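Side-chain contacts in nicastrin (PDB 4R12), which probably serves as an essential subunit of gamma-secretase, the protease complex that cleaves integral membrane proteins such as Notch receptors within the membrane: residues A[526-531]-A[536-541]; A[523-526]-A[531-534]. One frame throughout, in Å; residues are numbered along the deposited sequence.

Contact 1 of 2, residues A[526-531]-A[536-541]. With CA (calcium ion), chain G.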
# COMPACT_ATOMS: atom_id res chain seq x y z
N ASN A 526 12.35 -4.47 -25.06
CA ASN A 526 13.53 -5.19 -25.53
C ASN A 526 14.11 -4.61 -26.83
O ASN A 526 15.24 -4.92 -27.21
CB ASN A 526 13.22 -6.68 -25.72
CG ASN A 526 12.82 -7.37 -24.43
OD1 ASN A 526 13.13 -6.91 -23.33
ND2 ASN A 526 12.14 -8.50 -24.56
N ASP A 527 13.34 -3.75 -27.50
CA ASP A 527 13.85 -3.05 -28.68
C ASP A 527 14.79 -1.91 -28.30
O ASP A 527 15.51 -1.38 -29.16
CB ASP A 527 12.70 -2.45 -29.51
CG ASP A 527 11.84 -3.50 -30.18
OD1 ASP A 527 12.27 -4.67 -30.30
OD2 ASP A 527 10.72 -3.14 -30.61
N CYS A 528 14.76 -1.52 -27.03
CA CYS A 528 15.46 -0.33 -26.56
C CYS A 528 16.70 -0.67 -25.71
O CYS A 528 16.57 -1.16 -24.60
CB CYS A 528 14.51 0.55 -25.75
SG CYS A 528 13.13 1.26 -26.76
N PRO A 529 17.89 -0.38 -26.24
CA PRO A 529 19.12 -0.62 -25.47
C PRO A 529 19.19 0.25 -24.23
O PRO A 529 19.13 1.48 -24.37
CB PRO A 529 20.24 -0.25 -26.46
CG PRO A 529 19.58 -0.25 -27.81
CD PRO A 529 18.18 0.20 -27.56
N SER A 530 19.29 -0.36 -23.05
CA SER A 530 19.40 0.36 -21.78
C SER A 530 18.32 1.44 -21.63
O SER A 530 18.57 2.53 -21.12
CB SER A 530 20.79 1.01 -21.66
OG SER A 530 21.81 0.10 -22.05
N SER A 531 17.12 1.12 -22.09
CA SER A 531 16.02 2.07 -22.02
C SER A 531 14.71 1.32 -22.17
O SER A 531 14.69 0.10 -22.35
CB SER A 531 16.18 3.16 -23.08
OG SER A 531 16.57 2.63 -24.34
N GLY A 536 6.77 4.14 -29.25
CA GLY A 536 7.73 4.37 -30.32
C GLY A 536 8.96 5.18 -29.95
O GLY A 536 9.84 5.40 -30.80
N GLN A 537 9.03 5.65 -28.71
CA GLN A 537 10.23 6.31 -28.20
C GLN A 537 11.01 5.37 -27.29
O GLN A 537 10.42 4.70 -26.44
CB GLN A 537 9.88 7.58 -27.43
CG GLN A 537 9.02 8.58 -28.19
CD GLN A 537 9.83 9.42 -29.16
OE1 GLN A 537 9.50 9.50 -30.33
NE2 GLN A 537 10.90 10.04 -28.67
N CYS A 538 12.34 5.33 -27.47
CA CYS A 538 13.21 4.75 -26.45
C CYS A 538 13.55 5.82 -25.43
O CYS A 538 14.14 6.85 -25.77
CB CYS A 538 14.48 4.16 -27.07
SG CYS A 538 14.15 2.61 -27.94
N VAL A 539 13.13 5.61 -24.18
CA VAL A 539 13.24 6.63 -23.15
C VAL A 539 14.25 6.20 -22.10
O VAL A 539 14.24 5.06 -21.63
CB VAL A 539 11.87 6.90 -22.48
CG1 VAL A 539 11.98 7.98 -21.42
CG2 VAL A 539 10.83 7.28 -23.54
N SER A 540 15.14 7.12 -21.75
CA SER A 540 16.20 6.81 -20.80
C SER A 540 15.92 7.51 -19.47
O SER A 540 15.66 8.71 -19.45
CB SER A 540 17.55 7.23 -21.35
OG SER A 540 17.85 6.51 -22.53
N SER A 541 15.98 6.75 -18.39
CA SER A 541 15.77 7.28 -17.04
C SER A 541 16.49 6.43 -16.02
O SER A 541 16.51 5.20 -16.13
CB SER A 541 14.27 7.32 -16.70
OG SER A 541 14.04 7.80 -15.39
CA CA G . 15.23 -2.26 -23.01
O HOH W 1 17.95 4.43 -19.20
O HOH W 2 19.91 4.64 -22.51
O HOH W 3 16.73 -1.97 -21.03
O HOH W 4 16.70 -4.07 -23.98
O HOH W 5 14.14 -3.59 -21.45
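Cys528 and Cys538 are joined by a disulfide, the covalent tie between a calcium-binding loop and the strand 536-540. Cys528 CB already lies 3.0 Å from Cys538 SG and faces the CB of that same cysteine a little farther on. With chi1 at -65° the sulfur swings beside its own backbone N, anti to the carbonyl carbon, and from there Cys528 SG reaches Cys538 SG at 2.1 Å. The bridge twists through a chi3 of -81°, which makes it left-handed, and Cys538 SG is likewise anti to its carbonyl carbon.

Cys528 also opens a type II beta turn that runs to Ser531 and is closed by a weak backbone bond. Its carbonyl does a second job: Cys528 O binds calcium at 2.4 Å, and Ser531 O binds the same ion, so the turn offers the ion both of its ends. Strand 536-540 is the central strand of a small antiparallel sheet, between 516-522 and 532-534.

Ser531 adds a second close approach. Its CB packs against Val539 O at 3.1 Å, an oxygen hydrogen-bonded by Tyr510 OH. Ser531 OG turns back into the turn and donates to Pro529 O at 2.8 Å, coming in from above the carbonyl plane, 63° out of it, while the same OG lies 3.8 Å from Cys538 CB.

No direct hydrogen bond crosses here; water does that work. One water links Ser530 O, at 2.9 Å, to Ser540 OG, and a second carries Ser530 O on to Ser541 N.

Contact 2 of 2, residues A[523-526]-A[531-534]. With CA (calcium ion), chain G.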
# COMPACT_ATOMS: atom_id res chain seq x y z
N THR A 523 8.57 -1.27 -30.42
CA THR A 523 7.26 -1.80 -30.03
C THR A 523 7.32 -2.60 -28.72
O THR A 523 6.31 -3.11 -28.25
CB THR A 523 6.65 -2.71 -31.13
OG1 THR A 523 7.53 -3.82 -31.37
CG2 THR A 523 6.44 -1.93 -32.43
N SER A 524 8.50 -2.70 -28.13
CA SER A 524 8.61 -3.31 -26.81
C SER A 524 9.90 -2.85 -26.15
O SER A 524 10.81 -2.38 -26.84
CB SER A 524 8.58 -4.83 -26.89
OG SER A 524 9.85 -5.32 -27.26
N ASP A 525 9.99 -2.99 -24.83
CA ASP A 525 11.17 -2.54 -24.11
C ASP A 525 12.45 -3.22 -24.61
O ASP A 525 13.51 -2.60 -24.60
CB ASP A 525 11.02 -2.78 -22.60
CG ASP A 525 9.88 -1.99 -21.99
OD1 ASP A 525 9.51 -0.92 -22.54
OD2 ASP A 525 9.35 -2.43 -20.95
N ASN A 526 12.35 -4.47 -25.06
CA ASN A 526 13.53 -5.19 -25.53
C ASN A 526 14.11 -4.61 -26.83
O ASN A 526 15.24 -4.92 -27.21
CB ASN A 526 13.22 -6.68 -25.72
CG ASN A 526 12.82 -7.37 -24.43
OD1 ASN A 526 13.13 -6.91 -23.33
ND2 ASN A 526 12.14 -8.50 -24.56
N SER A 531 17.12 1.12 -22.09
CA SER A 531 16.02 2.07 -22.02
C SER A 531 14.71 1.32 -22.17
O SER A 531 14.69 0.10 -22.35
CB SER A 531 16.18 3.16 -23.08
OG SER A 531 16.57 2.63 -24.34
N LEU A 532 13.60 2.05 -22.05
CA LEU A 532 12.28 1.44 -22.14
C LEU A 532 11.52 2.05 -23.31
O LEU A 532 11.80 3.17 -23.73
CB LEU A 532 11.49 1.64 -20.84
CG LEU A 532 12.08 1.03 -19.57
CD1 LEU A 532 11.14 1.27 -18.38
CD2 LEU A 532 12.38 -0.46 -19.76
N CYS A 533 10.57 1.30 -23.84
CA CYS A 533 9.78 1.78 -24.96
C CYS A 533 8.47 2.45 -24.50
O CYS A 533 7.66 1.85 -23.78
CB CYS A 533 9.48 0.64 -25.92
SG CYS A 533 8.62 1.21 -27.40
N TYR A 534 8.29 3.69 -24.93
CA TYR A 534 7.04 4.42 -24.73
C TYR A 534 6.52 4.89 -26.08
O TYR A 534 7.03 5.88 -26.62
CB TYR A 534 7.24 5.64 -23.82
CG TYR A 534 7.51 5.35 -22.37
CD1 TYR A 534 8.75 4.88 -21.94
CD2 TYR A 534 6.53 5.59 -21.41
CE1 TYR A 534 8.99 4.64 -20.60
CE2 TYR A 534 6.77 5.36 -20.07
CZ TYR A 534 8.00 4.89 -19.67
OH TYR A 534 8.22 4.65 -18.34
CA CA G . 15.23 -2.26 -23.01
O HOH W 3 16.73 -1.97 -21.03
O HOH W 4 16.70 -4.07 -23.98
O HOH W 5 14.14 -3.59 -21.45
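Asp525 takes hold of Cys533 through the one direct hydrogen bond of this contact. Cys533 N donates to Asp525 OD1 at 2.8 Å with an N-H...O angle of 158°, meeting the oxygen on its anti side and 24° out of the carboxylate plane. A chi1 of -63° sets the carboxylate beside the backbone N of Asp525, from where OD1 can reach across to the strand. Arg507 lies near the same oxygen, though only as a long, weak ion pair; its NH2 makes a proper hydrogen bond to Cys533 O, so both polar backbone atoms of this cysteine are held.

Strand 532-534 is an outermost strand of a small three-stranded antiparallel sheet. Leu532 pairs inward with Val539 on the central strand, while the next N-H, that of Cys533, faces outward and is taken up by a side chain instead of another strand.

Metal coordination is the second kind of interaction. Asp525 O binds the calcium at 2.4 Å and Ser531 O at 2.5 Å; Cys528 O and three waters complete six ligands. The two carbonyl oxygens, Asp525 O and Ser531 O, are thereby brought to 3.7 Å from each other. Notably, Asp525 serves the ion through its backbone, while its OD1 accepts the bond from the strand.

Packing fills in the rest. Leu532 CD2 lies 3.7 Å from Asp525 CG, the two side chains crossing at a slant, and Leu532 also touches Arg507 and Tyr510 of helix 500-512. Cys533 CB sits 3.4 Å from Ser524 O. Cys533 SG passes Thr523 N at 3.9 Å on the way to a disulfide with Cys522.

From the N-terminal side the chain leaves strand 516-522 and enters 523-526, the first half of contact 2. It continues through 526-531, the first half of contact 1, then returns along 531-534 to close contact 2, and turns back through 536-541 to close contact 1. The closures therefore cross instead of nesting, sharing Asn526 and Ser531. The disulfides Cys522-Cys533 and Cys528-Cys538 interleave in the same order. One calcium ion is common to both contacts, and the probable hydrogen bond from Val539 N to Leu532 O joins their strands. Together they tie the loop between strands 516-522 and 532-534 to the small sheet's edge and centre.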